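Local coordinates for metallo-beta-lactamase family protein (Staphylococcus aureus, PDB 3R2U) that probably acts as a hydrolase of the metallo-beta-lactamase superfamily and binds an iron(III) ion at what is likely its active site, at residues Leu71-Ala83 and Ala98-Tyr112. Sequence-based numbering, arbitrary orientation.
Sequences LTITHAAETHIHA and ANIYVSGESDDTLGY. With FE (Fe (III) ion), chain E.
Tyr-112 brings the edge of its ring against the carboxylate of Glu-78: Tyr-112 OH donates to Glu-78 OE2 over 2.5 Å, on the anti lone pair, with carboxylate and ring planes 30° apart. CG of Glu-78 stands anti to the backbone N (chi1 178°) and the chain runs on extended, which carries the carboxylate to the ring edge; Glu-78 OE1 is held by Ser-87. In the modelled conformer of Ile-81, one of two, CG1 lies over one face of the Tyr-112 ring, 4.0 Å from its centroid, a CH-pi contact, while Val-102 CB covers the opposite face. One water links the tyrosine to the backbones of Glu-78 and Ser-103, donating to Tyr-112 OH and Glu-78 O and accepting from Ser-103 N.

Upstream the two segments pair as parallel strands. Ala-76 N reaches Asn-99 O at 3.0 Å and Ala-76 O receives Tyr-101 N at 2.9 Å, with Asn-99 N to Thr-74 O and Glu-78 N to Tyr-101 O continuing the pattern. Beside them the His-75 and Tyr-101 rings meet rim to rim, planes 14° apart, and one water bridges His-75 NE2 and Tyr-101 OH. Further along the chain, His-80 NE2 binds the iron at 2.4 Å, beside His-143 and Asp-169. Two neighbouring parallel strands joined through helix 89-96 form a beta-alpha-beta crossover, with the metal-binding loop following its first strand, as in the metallo-beta-lactamase fold.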
loop_
_atom_site.group_PDB
_atom_site.type_symbol
_atom_site.label_atom_id
_atom_site.label_comp_id
_atom_site.label_asym_id
_atom_site.label_seq_id
_atom_site.Cartn_x
_atom_site.Cartn_y
_atom_site.Cartn_z
ATOM N N LEU A 71 -24.602 2.154 -1.969
ATOM C CA LEU A 71 -25.449 0.984 -1.814
ATOM C C LEU A 71 -25.245 0.359 -0.446
ATOM O O LEU A 71 -24.207 0.552 0.192
ATOM C CB LEU A 71 -25.089 -0.045 -2.878
ATOM C CG LEU A 71 -25.232 0.388 -4.334
ATOM C CD1 LEU A 71 -24.465 -0.566 -5.247
ATOM C CD2 LEU A 71 -26.687 0.509 -4.722
ATOM N N THR A 72 -26.224 -0.420 -0.019
ATOM C CA THR A 72 -26.159 -1.136 1.233
ATOM C C THR A 72 -26.339 -2.616 0.923
ATOM O O THR A 72 -27.316 -3.006 0.296
ATOM C CB THR A 72 -27.267 -0.673 2.201
ATOM O OG1 THR A 72 -27.117 0.724 2.439
ATOM C CG2 THR A 72 -27.181 -1.422 3.539
ATOM N N ILE A 73 -25.394 -3.440 1.364
ATOM C CA ILE A 73 -25.477 -4.875 1.122
ATOM C C ILE A 73 -26.531 -5.432 2.065
ATOM O O ILE A 73 -26.316 -5.500 3.273
ATOM C CB ILE A 73 -24.128 -5.566 1.333
ATOM C CG1 ILE A 73 -23.098 -5.001 0.341
ATOM C CG2 ILE A 73 -24.274 -7.089 1.181
ATOM C CD1 ILE A 73 -21.709 -5.452 0.588
ATOM N N THR A 74 -27.677 -5.772 1.486
ATOM C CA THR A 74 -28.843 -6.269 2.192
ATOM C C THR A 74 -29.154 -7.714 1.817
ATOM O O THR A 74 -29.980 -8.348 2.437
ATOM C CB THR A 74 -30.070 -5.422 1.811
ATOM O OG1 THR A 74 -30.118 -5.295 0.376
ATOM C CG2 THR A 74 -29.994 -4.009 2.444
ATOM N N HIS A 75 -28.474 -8.239 0.798
ATOM C CA HIS A 75 -28.755 -9.573 0.287
ATOM C C HIS A 75 -27.492 -10.286 -0.183
ATOM O O HIS A 75 -26.500 -9.642 -0.546
ATOM C CB HIS A 75 -29.641 -9.499 -0.977
ATOM C CG HIS A 75 -30.979 -8.834 -0.793
ATOM N ND1 HIS A 75 -31.124 -7.473 -0.622
ATOM C CD2 HIS A 75 -32.235 -9.336 -0.879
ATOM C CE1 HIS A 75 -32.411 -7.177 -0.546
ATOM N NE2 HIS A 75 -33.106 -8.290 -0.692
ATOM N N ALA A 76 -27.560 -11.616 -0.186
ATOM C CA ALA A 76 -26.534 -12.461 -0.804
ATOM C C ALA A 76 -27.188 -13.769 -1.239
ATOM O O ALA A 76 -28.106 -14.266 -0.599
ATOM C CB ALA A 76 -25.363 -12.729 0.134
ATOM N N ALA A 77 -26.691 -14.331 -2.322
ATOM C CA ALA A 77 -27.208 -15.560 -2.845
ATOM C C ALA A 77 -26.025 -16.372 -3.321
ATOM O O ALA A 77 -24.965 -15.836 -3.660
ATOM C CB ALA A 77 -28.192 -15.295 -4.007
ATOM N N GLU A 78 -26.232 -17.669 -3.355
ATOM C CA GLU A 78 -25.237 -18.591 -3.720
ATOM C C GLU A 78 -25.814 -19.577 -4.741
ATOM O O GLU A 78 -26.901 -20.094 -4.553
ATOM C CB GLU A 78 -24.812 -19.286 -2.421
ATOM C CG GLU A 78 -23.815 -20.320 -2.562
ATOM C CD GLU A 78 -23.138 -20.618 -1.237
ATOM O OE1 GLU A 78 -22.298 -19.789 -0.798
ATOM O OE2 GLU A 78 -23.418 -21.701 -0.675
ATOM N N THR A 79 -25.060 -19.871 -5.790
ATOM C CA THR A 79 -25.542 -20.754 -6.845
ATOM C C THR A 79 -25.603 -22.249 -6.498
ATOM O O THR A 79 -26.442 -22.978 -7.038
ATOM C CB THR A 79 -24.737 -20.547 -8.135
ATOM O OG1 THR A 79 -23.351 -20.841 -7.912
ATOM C CG2 THR A 79 -24.863 -19.059 -8.609
ATOM N N HIS A 80 -24.709 -22.706 -5.629
ATOM C CA HIS A 80 -24.638 -24.115 -5.246
ATOM C C HIS A 80 -23.611 -24.323 -4.153
ATOM O O HIS A 80 -22.922 -23.371 -3.755
ATOM C CB HIS A 80 -24.257 -24.983 -6.468
ATOM C CG HIS A 80 -22.895 -24.713 -7.027
ATOM N ND1 HIS A 80 -22.569 -23.541 -7.676
ATOM C CD2 HIS A 80 -21.793 -25.498 -7.093
ATOM C CE1 HIS A 80 -21.308 -23.600 -8.074
ATOM N NE2 HIS A 80 -20.821 -24.781 -7.738
ATOM N N ILE A 81 -23.507 -25.558 -3.667
ATOM C CA ILE A 81 -22.540 -25.910 -2.633
ATOM C C ILE A 81 -21.174 -26.034 -3.325
ATOM O O ILE A 81 -20.927 -26.969 -4.073
ATOM C CB ILE A 81 -22.929 -27.239 -1.907
ATOM C CG1 ILE A 81 -24.351 -27.143 -1.329
ATOM C CG2 ILE A 81 -21.930 -27.561 -0.831
ATOM C CD1 ILE A 81 -24.826 -28.404 -0.573
ATOM N N HIS A 82 -20.302 -25.059 -3.090
ATOM C CA HIS A 82 -19.015 -24.999 -3.773
ATOM C C HIS A 82 -17.999 -26.006 -3.323
ATOM O O HIS A 82 -17.946 -26.372 -2.154
ATOM C CB HIS A 82 -18.439 -23.590 -3.671
ATOM C CG HIS A 82 -19.305 -22.565 -4.308
ATOM N ND1 HIS A 82 -19.470 -22.489 -5.672
ATOM C CD2 HIS A 82 -20.080 -21.590 -3.777
ATOM C CE1 HIS A 82 -20.295 -21.496 -5.953
ATOM N NE2 HIS A 82 -20.686 -20.942 -4.821
ATOM N N ALA A 83 -17.200 -26.460 -4.286
ATOM C CA ALA A 83 -16.149 -27.437 -4.044
ATOM C C ALA A 83 -14.767 -26.825 -4.167
ATOM O O ALA A 83 -13.779 -27.478 -3.856
ATOM C CB ALA A 83 -16.272 -28.584 -5.055
ATOM N N ALA A 98 -27.804 -9.631 6.658
ATOM C CA ALA A 98 -28.442 -9.603 5.351
ATOM C C ALA A 98 -29.319 -10.836 5.148
ATOM O O ALA A 98 -29.160 -11.863 5.836
ATOM C CB ALA A 98 -27.377 -9.543 4.258
ATOM N N ASN A 99 -30.275 -10.719 4.234
ATOM C CA ASN A 99 -31.074 -11.867 3.836
ATOM C C ASN A 99 -30.206 -12.708 2.915
ATOM O O ASN A 99 -29.562 -12.161 2.027
ATOM C CB ASN A 99 -32.327 -11.422 3.102
ATOM C CG ASN A 99 -33.343 -10.790 4.033
ATOM O OD1 ASN A 99 -33.724 -9.653 3.864
ATOM N ND2 ASN A 99 -33.735 -11.516 5.042
ATOM N N ILE A 100 -30.144 -14.016 3.147
ATOM C CA ILE A 100 -29.378 -14.888 2.273
ATOM C C ILE A 100 -30.275 -15.920 1.618
ATOM O O ILE A 100 -31.261 -16.361 2.195
ATOM C CB ILE A 100 -28.160 -15.525 2.967
ATOM C CG1 ILE A 100 -28.588 -16.418 4.137
ATOM C CG2 ILE A 100 -27.213 -14.401 3.452
ATOM C CD1 ILE A 100 -27.458 -17.333 4.622
ATOM N N TYR A 101 -29.921 -16.263 0.384
ATOM C CA TYR A 101 -30.699 -17.152 -0.462
ATOM C C TYR A 101 -29.797 -18.251 -0.967
ATOM O O TYR A 101 -28.768 -17.982 -1.596
ATOM C CB TYR A 101 -31.290 -16.353 -1.642
ATOM C CG TYR A 101 -32.136 -15.190 -1.154
ATOM C CD1 TYR A 101 -31.532 -14.008 -0.728
ATOM C CD2 TYR A 101 -33.520 -15.279 -1.083
ATOM C CE1 TYR A 101 -32.268 -12.959 -0.258
ATOM C CE2 TYR A 101 -34.283 -14.217 -0.602
ATOM C CZ TYR A 101 -33.644 -13.060 -0.195
ATOM O OH TYR A 101 -34.352 -11.983 0.292
ATOM N N VAL A 102 -30.153 -19.488 -0.635
ATOM C CA VAL A 102 -29.405 -20.635 -1.082
ATOM C C VAL A 102 -30.415 -21.663 -1.597
ATOM O O VAL A 102 -31.604 -21.597 -1.293
ATOM C CB VAL A 102 -28.541 -21.246 0.036
ATOM C CG1 VAL A 102 -27.558 -20.209 0.598
ATOM C CG2 VAL A 102 -29.410 -21.845 1.124
ATOM N N SER A 103 -29.938 -22.608 -2.385
ATOM C CA SER A 103 -30.810 -23.605 -2.944
ATOM C C SER A 103 -31.472 -24.560 -1.942
ATOM O O SER A 103 -30.812 -25.157 -1.078
ATOM C CB SER A 103 -30.053 -24.435 -3.987
ATOM O OG SER A 103 -30.898 -25.461 -4.534
ATOM N N GLY A 104 -32.791 -24.698 -2.094
ATOM C CA GLY A 104 -33.575 -25.685 -1.365
ATOM C C GLY A 104 -33.943 -26.810 -2.322
ATOM O O GLY A 104 -34.828 -27.593 -2.038
ATOM N N GLU A 105 -33.272 -26.882 -3.475
ATOM C CA GLU A 105 -33.545 -27.911 -4.475
ATOM C C GLU A 105 -32.641 -29.115 -4.255
ATOM O O GLU A 105 -32.046 -29.643 -5.184
ATOM C CB GLU A 105 -33.340 -27.362 -5.890
ATOM C CG GLU A 105 -34.369 -26.322 -6.335
ATOM C CD GLU A 105 -35.757 -26.908 -6.616
ATOM O OE1 GLU A 105 -35.944 -28.130 -6.420
ATOM O OE2 GLU A 105 -36.667 -26.139 -7.025
ATOM N N SER A 106 -32.545 -29.546 -3.017
ATOM C CA SER A 106 -31.672 -30.644 -2.651
ATOM C C SER A 106 -32.504 -31.727 -2.003
ATOM O O SER A 106 -33.643 -31.481 -1.605
ATOM C CB SER A 106 -30.628 -30.128 -1.659
ATOM O OG SER A 106 -31.283 -29.583 -0.515
ATOM N N ASP A 107 -31.959 -32.934 -1.902
ATOM C CA ASP A 107 -32.690 -33.993 -1.220
ATOM C C ASP A 107 -32.479 -33.793 0.284
ATOM O O ASP A 107 -31.739 -32.901 0.713
ATOM C CB ASP A 107 -32.283 -35.386 -1.704
ATOM C CG ASP A 107 -30.827 -35.710 -1.436
ATOM O OD1 ASP A 107 -30.130 -34.941 -0.732
ATOM O OD2 ASP A 107 -30.385 -36.763 -1.933
ATOM N N ASP A 108 -33.110 -34.635 1.081
ATOM C CA ASP A 108 -33.077 -34.493 2.539
ATOM C C ASP A 108 -31.693 -34.677 3.192
ATOM O O ASP A 108 -31.533 -34.402 4.380
ATOM C CB ASP A 108 -34.087 -35.479 3.158
ATOM C CG ASP A 108 -35.517 -35.283 2.620
ATOM O OD1 ASP A 108 -35.755 -34.302 1.877
ATOM O OD2 ASP A 108 -36.408 -36.109 2.936
ATOM N N THR A 109 -30.692 -35.088 2.412
ATOM C CA THR A 109 -29.371 -35.399 2.957
ATOM C C THR A 109 -28.169 -34.612 2.422
ATOM O O THR A 109 -27.205 -34.397 3.160
ATOM C CB THR A 109 -29.082 -36.881 2.717
ATOM O OG1 THR A 109 -29.169 -37.159 1.316
ATOM C CG2 THR A 109 -30.090 -37.746 3.473
ATOM N N LEU A 110 -28.209 -34.195 1.155
ATOM C CA LEU A 110 -27.073 -33.483 0.547
ATOM C C LEU A 110 -27.216 -31.956 0.518
ATOM O O LEU A 110 -26.436 -31.280 -0.121
ATOM C CB LEU A 110 -26.835 -33.998 -0.881
ATOM C CG LEU A 110 -26.537 -35.504 -0.968
ATOM C CD1 LEU A 110 -26.429 -35.973 -2.421
ATOM C CD2 LEU A 110 -25.266 -35.854 -0.191
ATOM N N GLY A 111 -28.197 -31.420 1.231
ATOM C CA GLY A 111 -28.438 -29.980 1.248
ATOM C C GLY A 111 -27.635 -29.241 2.299
ATOM O O GLY A 111 -26.849 -29.836 3.053
ATOM N N TYR A 112 -27.828 -27.932 2.329
ATOM C CA TYR A 112 -27.144 -27.074 3.289
ATOM C C TYR A 112 -27.560 -27.400 4.728
ATOM O O TYR A 112 -28.732 -27.646 4.996
ATOM C CB TYR A 112 -27.492 -25.613 3.028
ATOM C CG TYR A 112 -26.905 -25.000 1.794
ATOM C CD1 TYR A 112 -27.544 -25.092 0.565
ATOM C CD2 TYR A 112 -25.744 -24.268 1.872
ATOM C CE1 TYR A 112 -27.008 -24.499 -0.566
ATOM C CE2 TYR A 112 -25.198 -23.674 0.759
ATOM C CZ TYR A 112 -25.825 -23.788 -0.466
ATOM O OH TYR A 112 -25.273 -23.168 -1.569
HETATM FE FE FE E . -18.752 -25.831 -8.259
HETATM O O HOH W 1 -35.867 -9.757 -1.059
HETATM O O HOH W 2 -27.201 -22.559 -3.369
HETATM O O HOH W 3 -19.135 -27.352 -6.489
HETATM O O HOH W 4 -17.916 -24.262 -6.828
HETATM O O HOH W 5 -16.781 -26.647 -8.562
#